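Local coordinates for dTDP-4-dehydrorhamnose reductase (Sulfolobus tokodaii, PDB 2GGS), which binds NADPH and probably catalyses the reduction of dTDP-4-dehydrorhamnose to dTDP-rhamnose, at residues G10-G13 and I14-R18; P47-E50 and D51-K55; Y130-S133 and K134-G137; S182-A186 and R187-S191. All coordinates share one frame; numbering follows the deposited sequence.

Contact 1 (G10-G13 and I14-R18). With NDP (NADPH dihydro-nicotinamide-adenine-dinucleotide phosphate), chain C.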
loop_
_atom_site.group_PDB
_atom_site.type_symbol
_atom_site.label_atom_id
_atom_site.label_comp_id
_atom_site.label_asym_id
_atom_site.label_seq_id
_atom_site.Cartn_x
_atom_site.Cartn_y
_atom_site.Cartn_z
ATOM N N GLY A 10 -6.504 -3.274 7.464
ATOM C CA GLY A 10 -6.323 -3.593 6.034
ATOM C C GLY A 10 -5.203 -4.629 5.876
ATOM O O GLY A 10 -4.653 -5.136 6.859
ATOM N N GLN A 11 -4.817 -4.890 4.631
ATOM C CA GLN A 11 -3.857 -5.968 4.380
ATOM C C GLN A 11 -2.511 -5.715 5.047
ATOM O O GLN A 11 -2.014 -6.545 5.824
ATOM C CB GLN A 11 -3.625 -6.133 2.888
ATOM C CG GLN A 11 -4.841 -6.384 2.018
ATOM C CD GLN A 11 -4.428 -6.709 0.612
ATOM O OE1 GLN A 11 -4.042 -5.804 -0.184
ATOM N NE2 GLN A 11 -4.573 -7.955 0.245
ATOM N N LEU A 12 -1.941 -4.536 4.774
ATOM C CA LEU A 12 -0.669 -4.145 5.357
ATOM C C LEU A 12 -0.830 -3.962 6.868
ATOM O O LEU A 12 -0.044 -4.486 7.626
ATOM C CB LEU A 12 -0.135 -2.864 4.700
ATOM C CG LEU A 12 1.142 -2.362 5.375
ATOM C CD1 LEU A 12 2.271 -3.433 5.252
ATOM C CD2 LEU A 12 1.559 -1.093 4.624
ATOM N N GLY A 13 -1.904 -3.284 7.308
ATOM C CA GLY A 13 -2.080 -3.026 8.722
ATOM C C GLY A 13 -2.159 -4.272 9.584
ATOM O O GLY A 13 -1.604 -4.293 10.648
ATOM N N ILE A 14 -2.880 -5.300 9.131
ATOM C CA ILE A 14 -2.958 -6.584 9.869
ATOM C C ILE A 14 -1.556 -7.126 10.137
ATOM O O ILE A 14 -1.238 -7.512 11.257
ATOM C CB ILE A 14 -3.820 -7.595 9.152
ATOM C CG1 ILE A 14 -5.276 -7.109 9.235
ATOM C CG2 ILE A 14 -3.715 -9.016 9.820
ATOM C CD1 ILE A 14 -6.224 -7.810 8.323
ATOM N N GLU A 15 -0.754 -7.136 9.070
ATOM C CA GLU A 15 0.585 -7.671 9.143
ATOM C C GLU A 15 1.514 -6.792 9.994
ATOM O O GLU A 15 2.293 -7.321 10.803
ATOM C CB GLU A 15 1.130 -7.938 7.737
ATOM C CG GLU A 15 0.299 -9.005 6.977
ATOM C CD GLU A 15 0.235 -10.331 7.693
ATOM O OE1 GLU A 15 1.263 -10.753 8.281
ATOM O OE2 GLU A 15 -0.842 -10.986 7.668
ATOM N N LEU A 16 1.438 -5.471 9.832
ATOM C CA LEU A 16 2.160 -4.559 10.722
ATOM C C LEU A 16 1.828 -4.798 12.188
ATOM O O LEU A 16 2.700 -4.843 13.031
ATOM C CB LEU A 16 1.837 -3.095 10.387
ATOM C CG LEU A 16 2.420 -2.507 9.105
ATOM C CD1 LEU A 16 1.857 -1.129 8.712
ATOM C CD2 LEU A 16 3.955 -2.433 9.259
ATOM N N SER A 17 0.534 -4.906 12.498
ATOM C CA SER A 17 0.122 -5.167 13.865
ATOM C C SER A 17 0.786 -6.438 14.434
ATOM O O SER A 17 1.281 -6.439 15.553
ATOM C CB SER A 17 -1.400 -5.271 13.909
ATOM O OG SER A 17 -1.915 -3.969 13.675
ATOM N N ARG A 18 0.790 -7.499 13.630
ATOM C CA ARG A 18 1.276 -8.815 14.031
ATOM C C ARG A 18 2.741 -8.685 14.412
ATOM O O ARG A 18 3.175 -9.163 15.479
ATOM C CB ARG A 18 1.094 -9.804 12.875
ATOM C CG ARG A 18 1.505 -11.243 13.229
ATOM C CD ARG A 18 1.191 -12.226 12.094
ATOM N NE ARG A 18 1.858 -11.911 10.830
ATOM C CZ ARG A 18 3.156 -12.100 10.566
ATOM N NH1 ARG A 18 3.973 -12.654 11.465
ATOM N NH2 ARG A 18 3.635 -11.752 9.377
HETATM P PA NDP C . -6.637 -2.024 2.324
HETATM O O1A NDP C . -7.660 -1.675 1.325
HETATM O O2A NDP C . -6.577 -3.470 2.647
HETATM O O5B NDP C . -6.834 -1.227 3.674
HETATM C C5B NDP C . -7.315 0.105 3.664
HETATM C C4B NDP C . -7.326 0.538 5.107
HETATM O O4B NDP C . -7.664 1.927 5.132
HETATM C C3B NDP C . -8.308 -0.243 5.965
HETATM O O3B NDP C . -7.705 -0.505 7.204
HETATM C C2B NDP C . -9.444 0.775 6.130
HETATM O O2B NDP C . -10.077 0.538 7.351
HETATM C C1B NDP C . -8.637 2.066 6.156
HETATM N N9A NDP C . -9.484 3.227 5.864
HETATM C C8A NDP C . -10.057 3.550 4.671
HETATM N N7A NDP C . -10.784 4.691 4.841
HETATM C C5A NDP C . -10.664 5.066 6.126
HETATM C C6A NDP C . -11.200 6.135 6.854
HETATM N N6A NDP C . -12.099 6.979 6.275
HETATM N N1A NDP C . -10.884 6.199 8.184
HETATM C C2A NDP C . -10.060 5.284 8.828
HETATM N N3A NDP C . -9.553 4.229 8.108
HETATM C C4A NDP C . -9.864 4.136 6.794
HETATM O O3 NDP C . -5.280 -1.390 1.701
HETATM P PN NDP C . -3.795 -2.042 1.734
HETATM O O1N NDP C . -3.422 -2.596 3.016
HETATM O O2N NDP C . -3.783 -2.867 0.504
HETATM O O5D NDP C . -2.941 -0.731 1.399
HETATM C C5D NDP C . -2.129 -0.126 2.400
HETATM C C4D NDP C . -1.465 1.145 1.887
HETATM O O4D NDP C . -0.655 0.805 0.786
HETATM C C3D NDP C . -2.434 2.216 1.394
HETATM O O3D NDP C . -1.792 3.427 1.692
HETATM C C2D NDP C . -2.479 2.007 -0.100
HETATM O O2D NDP C . -2.860 3.203 -0.758
HETATM C C1D NDP C . -1.002 1.611 -0.343
HETATM N N1N NDP C . -0.867 0.846 -1.588
HETATM C C2N NDP C . -1.720 -0.206 -1.786
HETATM C C3N NDP C . -1.544 -1.098 -2.834
HETATM C C7N NDP C . -2.508 -2.229 -2.993
HETATM O O7N NDP C . -2.472 -2.989 -4.179
HETATM N N7N NDP C . -3.388 -2.491 -2.029
HETATM C C4N NDP C . -0.396 -0.923 -3.812
HETATM C C5N NDP C . 0.471 0.283 -3.536
HETATM C C6N NDP C . 0.197 1.096 -2.430
HETATM P P2B NDP C . -11.547 -0.227 7.447
HETATM O O1X NDP C . -11.578 -0.638 8.863
HETATM O O2X NDP C . -11.567 -1.362 6.480
HETATM O O3X NDP C . -12.682 0.762 7.077
#
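Leu12 and Leu16, one helical turn apart, cross obliquely: Leu12 CG rests on CD1 of Leu16 at 3.6 Å, so a branch point of one leucine meets a methyl tip of the other. They can meet because Leu12 carries its CG anti to the backbone N (chi1 175°), which swings the isobutyl group along the helix toward Leu16. On another side of the helix, Glu15 bends at chi2 and offers OE1 to the flat end of Arg18. Arg18 NE and NH2 both grip Glu15 OE1 side-on, NH2 at 2.8 Å, and OE1 lies in the guanidinium plane. The other carboxylate oxygen, OE2, forms a salt bridge with Arg156, so the carboxylate joins two arginines. Ile14 lays its CG1 against Gly10 O at 3.2 Å.

The first turn illustrates how a helix N terminus receives a diphosphate. Gln11 N donates to O2A of NADPH at 3.0 Å. Leu12 N donates to O1N of NADPH, also at 3.0 Å, with an almost straight N-H...O angle of 176°. At the N-cap, Gly10 has no CB to collide with the cofactor's O5B. This is the glycine-rich turn of a Rossmann fold. Helix 11-20 connects strands 3-6 and 26-30 in a beta-alpha-beta unit, packing Leu16 and Ser17 on Ile5 of strand 3-6 and Leu12 and Glu15 on helix 186-199.

Contact 2 (P47-E50 and D51-K55)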
loop_
_atom_site.group_PDB
_atom_site.type_symbol
_atom_site.label_atom_id
_atom_site.label_comp_id
_atom_site.label_asym_id
_atom_site.label_seq_id
_atom_site.Cartn_x
_atom_site.Cartn_y
_atom_site.Cartn_z
ATOM N N PRO A 47 -11.226 16.911 13.118
ATOM C CA PRO A 47 -10.945 17.274 14.508
ATOM C C PRO A 47 -10.794 16.065 15.420
ATOM O O PRO A 47 -9.919 16.093 16.312
ATOM C CB PRO A 47 -12.176 18.132 14.908
ATOM C CG PRO A 47 -12.745 18.589 13.589
ATOM C CD PRO A 47 -12.554 17.400 12.688
ATOM N N ARG A 48 -11.582 15.019 15.169
ATOM C CA ARG A 48 -11.529 13.774 15.964
ATOM C C ARG A 48 -10.186 13.061 15.739
ATOM O O ARG A 48 -9.573 12.565 16.693
ATOM C CB ARG A 48 -12.701 12.855 15.663
ATOM C CG ARG A 48 -13.970 13.237 16.420
ATOM C CD ARG A 48 -14.949 12.074 16.559
ATOM N NE ARG A 48 -16.306 12.543 16.841
ATOM C CZ ARG A 48 -17.391 11.770 16.806
ATOM N NH1 ARG A 48 -17.281 10.474 16.536
ATOM N NH2 ARG A 48 -18.588 12.290 17.061
ATOM N N LEU A 49 -9.738 13.051 14.486
ATOM C CA LEU A 49 -8.396 12.523 14.144
ATOM C C LEU A 49 -7.275 13.234 14.895
ATOM O O LEU A 49 -6.451 12.585 15.569
ATOM C CB LEU A 49 -8.171 12.586 12.629
ATOM C CG LEU A 49 -6.739 12.331 12.132
ATOM C CD1 LEU A 49 -6.379 10.861 12.426
ATOM C CD2 LEU A 49 -6.671 12.638 10.647
ATOM N N GLU A 50 -7.209 14.564 14.780
ATOM C CA GLU A 50 -6.160 15.303 15.444
ATOM C C GLU A 50 -6.184 15.109 16.972
ATOM O O GLU A 50 -5.143 14.935 17.601
ATOM C CB GLU A 50 -6.189 16.789 15.068
ATOM C CG GLU A 50 -5.983 17.050 13.566
ATOM C CD GLU A 50 -5.700 18.520 13.219
ATOM O OE1 GLU A 50 -5.007 19.225 13.969
ATOM O OE2 GLU A 50 -6.199 18.980 12.193
ATOM N N ASP A 51 -7.381 15.119 17.555
ATOM C CA ASP A 51 -7.538 14.909 18.992
ATOM C C ASP A 51 -7.024 13.536 19.391
ATOM O O ASP A 51 -6.354 13.388 20.401
ATOM C CB ASP A 51 -9.016 14.976 19.399
ATOM C CG ASP A 51 -9.185 14.900 20.913
ATOM O OD1 ASP A 51 -8.588 15.734 21.614
ATOM O OD2 ASP A 51 -9.864 13.977 21.383
ATOM N N PHE A 52 -7.300 12.544 18.558
ATOM C CA PHE A 52 -6.920 11.154 18.853
ATOM C C PHE A 52 -5.407 11.050 18.907
ATOM O O PHE A 52 -4.838 10.450 19.840
ATOM C CB PHE A 52 -7.513 10.218 17.792
ATOM C CG PHE A 52 -7.286 8.774 18.078
ATOM C CD1 PHE A 52 -8.146 8.068 18.921
ATOM C CD2 PHE A 52 -6.170 8.130 17.567
ATOM C CE1 PHE A 52 -7.914 6.711 19.195
ATOM C CE2 PHE A 52 -5.924 6.788 17.875
ATOM C CZ PHE A 52 -6.779 6.088 18.672
ATOM N N ILE A 53 -4.748 11.684 17.927
ATOM C CA ILE A 53 -3.302 11.629 17.847
ATOM C C ILE A 53 -2.671 12.313 19.047
ATOM O O ILE A 53 -1.751 11.771 19.660
ATOM C CB ILE A 53 -2.811 12.235 16.501
ATOM C CG1 ILE A 53 -3.136 11.252 15.356
ATOM C CG2 ILE A 53 -1.298 12.536 16.535
ATOM C CD1 ILE A 53 -3.016 11.834 13.947
ATOM N N ILE A 54 -3.187 13.501 19.370
ATOM C CA ILE A 54 -2.640 14.299 20.459
ATOM C C ILE A 54 -2.865 13.614 21.817
ATOM O O ILE A 54 -1.989 13.675 22.688
ATOM C CB ILE A 54 -3.153 15.760 20.403
ATOM C CG1 ILE A 54 -2.633 16.427 19.115
ATOM C CG2 ILE A 54 -2.701 16.566 21.654
ATOM C CD1 ILE A 54 -3.367 17.650 18.685
ATOM N N LYS A 55 -4.018 12.957 21.974
ATOM C CA LYS A 55 -4.321 12.194 23.196
ATOM C C LYS A 55 -3.484 10.905 23.337
ATOM O O LYS A 55 -2.934 10.644 24.407
ATOM C CB LYS A 55 -5.833 11.895 23.326
ATOM C CG LYS A 55 -6.725 13.140 23.493
ATOM C CD LYS A 55 -6.440 13.896 24.818
ATOM C CE LYS A 55 -7.009 15.335 24.815
ATOM N NZ LYS A 55 -8.458 15.372 24.488
HETATM O O HOH W 1 -10.779 11.690 18.963
#
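Ile53 packs back against Leu49, one turn earlier in helix 46-56, and can be followed atom by atom. Ile53 CB sits beside the main chain, 3.7 Å from Glu50 O. Ile53 CG1, anti to the carbonyl carbon (chi1 -73°), runs back over the preceding turn and comes 3.6 Å from Leu49 O, the carbonyl that also accepts the Ile53 N-H. Ile53 CD1 then reaches CD1 of Leu49 at 3.8 Å, methyl to methyl, the two side chains lying side by side and pointing the same way. Beyond them, Ala94 of helix 77-97 and Leu4 of strand 3-6 touch Ile53, while His90 and Ile91 touch Leu49.

The solvent-facing side is polar. Lys55 NZ is bound by the syn lone pair of Asp51 OD1 at 2.9 Å, a salt bridge, and a water donates to Arg48 O at 2.7 Å and only weakly to Asp51 OD2. Glu50 instead extends to His90 and Arg93, tying the helix laterally to its neighbour. Such a two-sided helix, with its apolar side on sheet strands and an adjacent helix and its charged side outward, is typical of the layered alpha/beta Rossmann fold.

Contact 3 (Y130-S133 and K134-G137). With NDP (NADPH dihydro-nicotinamide-adenine-dinucleotide phosphate), chain C.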
loop_
_atom_site.group_PDB
_atom_site.type_symbol
_atom_site.label_atom_id
_atom_site.label_comp_id
_atom_site.label_asym_id
_atom_site.label_seq_id
_atom_site.Cartn_x
_atom_site.Cartn_y
_atom_site.Cartn_z
ATOM N N TYR A 130 -7.044 7.483 -8.237
ATOM C CA TYR A 130 -6.442 6.847 -7.086
ATOM C C TYR A 130 -4.995 7.354 -6.975
ATOM O O TYR A 130 -4.575 7.844 -5.917
ATOM C CB TYR A 130 -6.463 5.312 -7.229
ATOM C CG TYR A 130 -5.584 4.618 -6.225
ATOM C CD1 TYR A 130 -5.892 4.606 -4.869
ATOM C CD2 TYR A 130 -4.403 3.981 -6.638
ATOM C CE1 TYR A 130 -5.072 3.952 -3.943
ATOM C CE2 TYR A 130 -3.550 3.344 -5.709
ATOM C CZ TYR A 130 -3.889 3.331 -4.375
ATOM O OH TYR A 130 -3.096 2.684 -3.457
ATOM N N GLY A 131 -4.255 7.251 -8.080
ATOM C CA GLY A 131 -2.865 7.748 -8.131
ATOM C C GLY A 131 -2.701 9.232 -7.786
ATOM O O GLY A 131 -1.813 9.626 -7.017
ATOM N N LEU A 132 -3.579 10.065 -8.336
ATOM C CA LEU A 132 -3.526 11.512 -8.064
ATOM C C LEU A 132 -3.854 11.814 -6.606
ATOM O O LEU A 132 -3.133 12.575 -5.954
ATOM C CB LEU A 132 -4.471 12.285 -9.010
ATOM C CG LEU A 132 -4.365 13.810 -8.759
ATOM C CD1 LEU A 132 -2.921 14.353 -8.791
ATOM C CD2 LEU A 132 -5.247 14.567 -9.760
ATOM N N SER A 133 -4.960 11.261 -6.093
ATOM C CA SER A 133 -5.273 11.471 -4.668
ATOM C C SER A 133 -4.112 11.037 -3.769
ATOM O O SER A 133 -3.762 11.749 -2.825
ATOM C CB SER A 133 -6.602 10.808 -4.237
ATOM O OG SER A 133 -6.563 9.408 -4.412
ATOM N N LYS A 134 -3.496 9.881 -4.077
ATOM C CA LYS A 134 -2.344 9.437 -3.333
ATOM C C LYS A 134 -1.166 10.384 -3.493
ATOM O O LYS A 134 -0.500 10.713 -2.497
ATOM C CB LYS A 134 -1.991 7.989 -3.707
ATOM C CG LYS A 134 -3.053 6.957 -3.195
ATOM C CD LYS A 134 -3.052 6.727 -1.682
ATOM C CE LYS A 134 -1.725 6.141 -1.146
ATOM N NZ LYS A 134 -1.733 5.955 0.330
ATOM N N LEU A 135 -0.938 10.869 -4.694
ATOM C CA LEU A 135 0.168 11.826 -4.916
ATOM C C LEU A 135 -0.055 13.098 -4.105
ATOM O O LEU A 135 0.872 13.611 -3.530
ATOM C CB LEU A 135 0.320 12.185 -6.382
ATOM C CG LEU A 135 1.355 13.280 -6.653
ATOM C CD1 LEU A 135 2.737 12.853 -6.146
ATOM C CD2 LEU A 135 1.351 13.553 -8.164
ATOM N N LEU A 136 -1.289 13.586 -4.042
ATOM C CA LEU A 136 -1.592 14.744 -3.188
ATOM C C LEU A 136 -1.330 14.444 -1.711
ATOM O O LEU A 136 -0.710 15.258 -1.027
ATOM C CB LEU A 136 -3.014 15.270 -3.461
ATOM C CG LEU A 136 -3.215 15.706 -4.926
ATOM C CD1 LEU A 136 -4.651 16.174 -5.147
ATOM C CD2 LEU A 136 -2.209 16.751 -5.465
ATOM N N GLY A 137 -1.683 13.258 -1.228
ATOM C CA GLY A 137 -1.292 12.840 0.109
ATOM C C GLY A 137 0.222 12.828 0.311
ATOM O O GLY A 137 0.703 13.274 1.345
HETATM P PA NDP C . -6.637 -2.024 2.324
HETATM O O1A NDP C . -7.660 -1.675 1.325
HETATM O O2A NDP C . -6.577 -3.470 2.647
HETATM O O5B NDP C . -6.834 -1.227 3.674
HETATM C C5B NDP C . -7.315 0.105 3.664
HETATM C C4B NDP C . -7.326 0.538 5.107
HETATM O O4B NDP C . -7.664 1.927 5.132
HETATM C C3B NDP C . -8.308 -0.243 5.965
HETATM O O3B NDP C . -7.705 -0.505 7.204
HETATM C C2B NDP C . -9.444 0.775 6.130
HETATM O O2B NDP C . -10.077 0.538 7.351
HETATM C C1B NDP C . -8.637 2.066 6.156
HETATM N N9A NDP C . -9.484 3.227 5.864
HETATM C C8A NDP C . -10.057 3.550 4.671
HETATM N N7A NDP C . -10.784 4.691 4.841
HETATM C C5A NDP C . -10.664 5.066 6.126
HETATM C C6A NDP C . -11.200 6.135 6.854
HETATM N N6A NDP C . -12.099 6.979 6.275
HETATM N N1A NDP C . -10.884 6.199 8.184
HETATM C C2A NDP C . -10.060 5.284 8.828
HETATM N N3A NDP C . -9.553 4.229 8.108
HETATM C C4A NDP C . -9.864 4.136 6.794
HETATM O O3 NDP C . -5.280 -1.390 1.701
HETATM P PN NDP C . -3.795 -2.042 1.734
HETATM O O1N NDP C . -3.422 -2.596 3.016
HETATM O O2N NDP C . -3.783 -2.867 0.504
HETATM O O5D NDP C . -2.941 -0.731 1.399
HETATM C C5D NDP C . -2.129 -0.126 2.400
HETATM C C4D NDP C . -1.465 1.145 1.887
HETATM O O4D NDP C . -0.655 0.805 0.786
HETATM C C3D NDP C . -2.434 2.216 1.394
HETATM O O3D NDP C . -1.792 3.427 1.692
HETATM C C2D NDP C . -2.479 2.007 -0.100
HETATM O O2D NDP C . -2.860 3.203 -0.758
HETATM C C1D NDP C . -1.002 1.611 -0.343
HETATM N N1N NDP C . -0.867 0.846 -1.588
HETATM C C2N NDP C . -1.720 -0.206 -1.786
HETATM C C3N NDP C . -1.544 -1.098 -2.834
HETATM C C7N NDP C . -2.508 -2.229 -2.993
HETATM O O7N NDP C . -2.472 -2.989 -4.179
HETATM N N7N NDP C . -3.388 -2.491 -2.029
HETATM C C4N NDP C . -0.396 -0.923 -3.812
HETATM C C5N NDP C . 0.471 0.283 -3.536
HETATM C C6N NDP C . 0.197 1.096 -2.430
HETATM P P2B NDP C . -11.547 -0.227 7.447
HETATM O O1X NDP C . -11.578 -0.638 8.863
HETATM O O2X NDP C . -11.567 -1.362 6.480
HETATM O O3X NDP C . -12.682 0.762 7.077
#
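The Tyr130 ring has the aliphatic stem of Lys134 over one face and the nicotinamide ribose of NADPH at its edge. Lys134 CG stands 4.0 Å from the ring centroid, 24° off the normal and displaced toward the rim, a CH-pi contact; O2D of the cofactor lies near the ring plane, where it is hydrogen-bonded to Tyr130 OH at 2.8 Å. The two residues, four positions apart on helix 129-141, form the Tyr-x-x-x-Lys motif of the short-chain dehydrogenase/reductase family, and they illustrate how helical spacing brings two side chains to one sugar.

Both point the same way. Lys134 leaves its backbone with CG beside the N (chi1 -69°) and then bends at chi2 and chi3, which carries the chain past the ring to the ribose. There Lys134 NZ donates to O3D of NADPH at 2.9 Å and weakly to O2D, while Ile105 O provides another acceptor. Replacing the lysine with a methionine would probably leave O3D and Ile105 O without their shared donor and let the ribose shift.

On another side of the helix, Leu132 CD1 touches Leu136 CG at 4.1 Å, and Leu136 continues onto Tyr81 and Ala85 of helix 77-97. The turn itself is held by ordinary helical bonds, among them Lys134 N to Tyr130 O at 2.9 Å, an oxygen that Lys134 CG also approaches to 3.2 Å.

Contact 4 (S182-A186 and R187-S191)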
loop_
_atom_site.group_PDB
_atom_site.type_symbol
_atom_site.label_atom_id
_atom_site.label_comp_id
_atom_site.label_asym_id
_atom_site.label_seq_id
_atom_site.Cartn_x
_atom_site.Cartn_y
_atom_site.Cartn_z
ATOM N N SER A 182 5.200 -4.401 -9.465
ATOM C CA SER A 182 6.139 -5.007 -8.543
ATOM C C SER A 182 5.460 -5.515 -7.234
ATOM O O SER A 182 5.705 -4.985 -6.153
ATOM C CB SER A 182 7.287 -4.019 -8.219
ATOM O OG SER A 182 6.773 -2.758 -7.953
ATOM N N PRO A 183 4.656 -6.580 -7.350
ATOM C CA PRO A 183 3.808 -6.986 -6.225
ATOM C C PRO A 183 4.641 -7.456 -5.026
ATOM O O PRO A 183 5.632 -8.182 -5.195
ATOM C CB PRO A 183 2.987 -8.146 -6.806
ATOM C CG PRO A 183 3.864 -8.689 -7.953
ATOM C CD PRO A 183 4.453 -7.438 -8.540
ATOM N N ILE A 184 4.253 -7.037 -3.824
ATOM C CA ILE A 184 4.873 -7.471 -2.590
ATOM C C ILE A 184 3.777 -7.985 -1.673
ATOM O O ILE A 184 2.675 -7.401 -1.633
ATOM C CB ILE A 184 5.680 -6.280 -1.945
ATOM C CG1 ILE A 184 6.499 -6.703 -0.703
ATOM C CG2 ILE A 184 4.716 -5.019 -1.680
ATOM C CD1 ILE A 184 7.451 -5.603 -0.231
ATOM N N SER A 185 4.031 -9.071 -0.954
ATOM C CA SER A 185 3.047 -9.540 0.039
ATOM C C SER A 185 2.948 -8.554 1.172
ATOM O O SER A 185 3.926 -7.883 1.535
ATOM C CB SER A 185 3.376 -10.907 0.616
ATOM O OG SER A 185 4.621 -10.870 1.290
ATOM N N ALA A 186 1.746 -8.438 1.746
ATOM C CA ALA A 186 1.655 -7.596 2.926
ATOM C C ALA A 186 2.661 -7.944 4.006
ATOM O O ALA A 186 3.191 -7.038 4.642
ATOM C CB ALA A 186 0.205 -7.620 3.496
ATOM N N ARG A 187 2.909 -9.246 4.254
ATOM C CA ARG A 187 3.830 -9.654 5.315
ATOM C C ARG A 187 5.289 -9.240 5.036
ATOM O O ARG A 187 5.992 -8.839 5.958
ATOM C CB ARG A 187 3.723 -11.150 5.613
ATOM C CG ARG A 187 4.186 -12.043 4.458
ATOM C CD ARG A 187 4.053 -13.487 4.939
ATOM N NE ARG A 187 4.669 -14.395 3.986
ATOM C CZ ARG A 187 5.034 -15.646 4.277
ATOM N NH1 ARG A 187 4.834 -16.153 5.490
ATOM N NH2 ARG A 187 5.594 -16.398 3.338
ATOM N N LYS A 188 5.723 -9.348 3.781
ATOM C CA LYS A 188 7.097 -8.925 3.462
ATOM C C LYS A 188 7.277 -7.429 3.574
ATOM O O LYS A 188 8.294 -6.953 4.120
ATOM C CB LYS A 188 7.524 -9.418 2.072
ATOM C CG LYS A 188 7.671 -10.933 2.022
ATOM C CD LYS A 188 8.884 -11.428 2.839
ATOM C CE LYS A 188 9.058 -12.932 2.637
ATOM N NZ LYS A 188 9.602 -13.648 3.840
ATOM N N LEU A 189 6.291 -6.687 3.059
ATOM C CA LEU A 189 6.256 -5.216 3.206
ATOM C C LEU A 189 6.270 -4.832 4.693
ATOM O O LEU A 189 7.004 -3.949 5.087
ATOM C CB LEU A 189 5.033 -4.621 2.491
ATOM C CG LEU A 189 5.027 -3.087 2.598
ATOM C CD1 LEU A 189 6.384 -2.421 2.195
ATOM C CD2 LEU A 189 3.877 -2.526 1.780
ATOM N N ALA A 190 5.469 -5.500 5.529
ATOM C CA ALA A 190 5.428 -5.176 6.974
ATOM C C ALA A 190 6.787 -5.388 7.633
ATOM O O ALA A 190 7.239 -4.539 8.403
ATOM C CB ALA A 190 4.403 -5.990 7.644
ATOM N N SER A 191 7.424 -6.506 7.279
ATOM C CA SER A 191 8.757 -6.830 7.799
ATOM C C SER A 191 9.774 -5.735 7.410
ATOM O O SER A 191 10.596 -5.320 8.259
ATOM C CB SER A 191 9.192 -8.207 7.319
ATOM O OG SER A 191 10.505 -8.478 7.795
#
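Ser185 caps helix 186-199: its OG accepts the N-H of Lys188 at 3.1 Å, with an N-H...O angle of 156°. The hydroxyl reaches that amide because it stands between the backbone N and the carbonyl carbon (chi1 61°), turned back toward the first turn. Ser185 OG also has Lys188 CG at 3.1 Å and Arg187 CG at 3.4 Å. From the main chain of the cap, Ser185 O takes the N-H of Leu189 in a nearly straight bond, and Ala186 O takes that of Ala190. Just before the cap, Ile184 extends CG1 anti to its backbone N, so that Ile184 CD1 meets Leu189 CB at 3.8 Å, an apolar contact between the residue before the cap and the first turn.

A second shell positions these groups. Asp267 OD2 is hydrogen-bonded to Ser185 OG and makes a salt bridge with Arg187 NE; Arg187 stays extended from CG to NE to reach it. Backbone hydrogen bonds of Ile184 and Ala186 with Phe155 fix the chain leading into the helix, and Thr151 of strand 147-151 touches both Ile184 and Leu189. With an alanine here, the Lys188 N-H would probably lose its capping acceptor and Asp267 one of its partners, weakening the start of the helix.

As a worked example of N-capping, the site shows one hydroxyl joining a helix amide to a carboxylate. The negative charge of Asp267, close to the helix N terminus and to Arg187, is likely to be stabilised by both.

Four local contacts, met in series from the N terminus, mark successive helices of a Rossmann fold: none closes a long loop, and none nests in or crosses another. Contact 1 is the helix start within the first beta-alpha-beta unit, at the cofactor's diphosphate. Contact 2, about 12 Å from it between nearest atoms, lies within helix 46-56, which packs on the same sheet. Contact 3 lies across the chain's centre from contact 1, and NADPH spans the two. Contact 4 returns to contact 1: Ala186 CB packs 3.4 Å from Gln11 O, and Ala190 CB lies 3.7 Å from Leu16 N, joining helices 11-20 and 186-199, which are far apart in sequence.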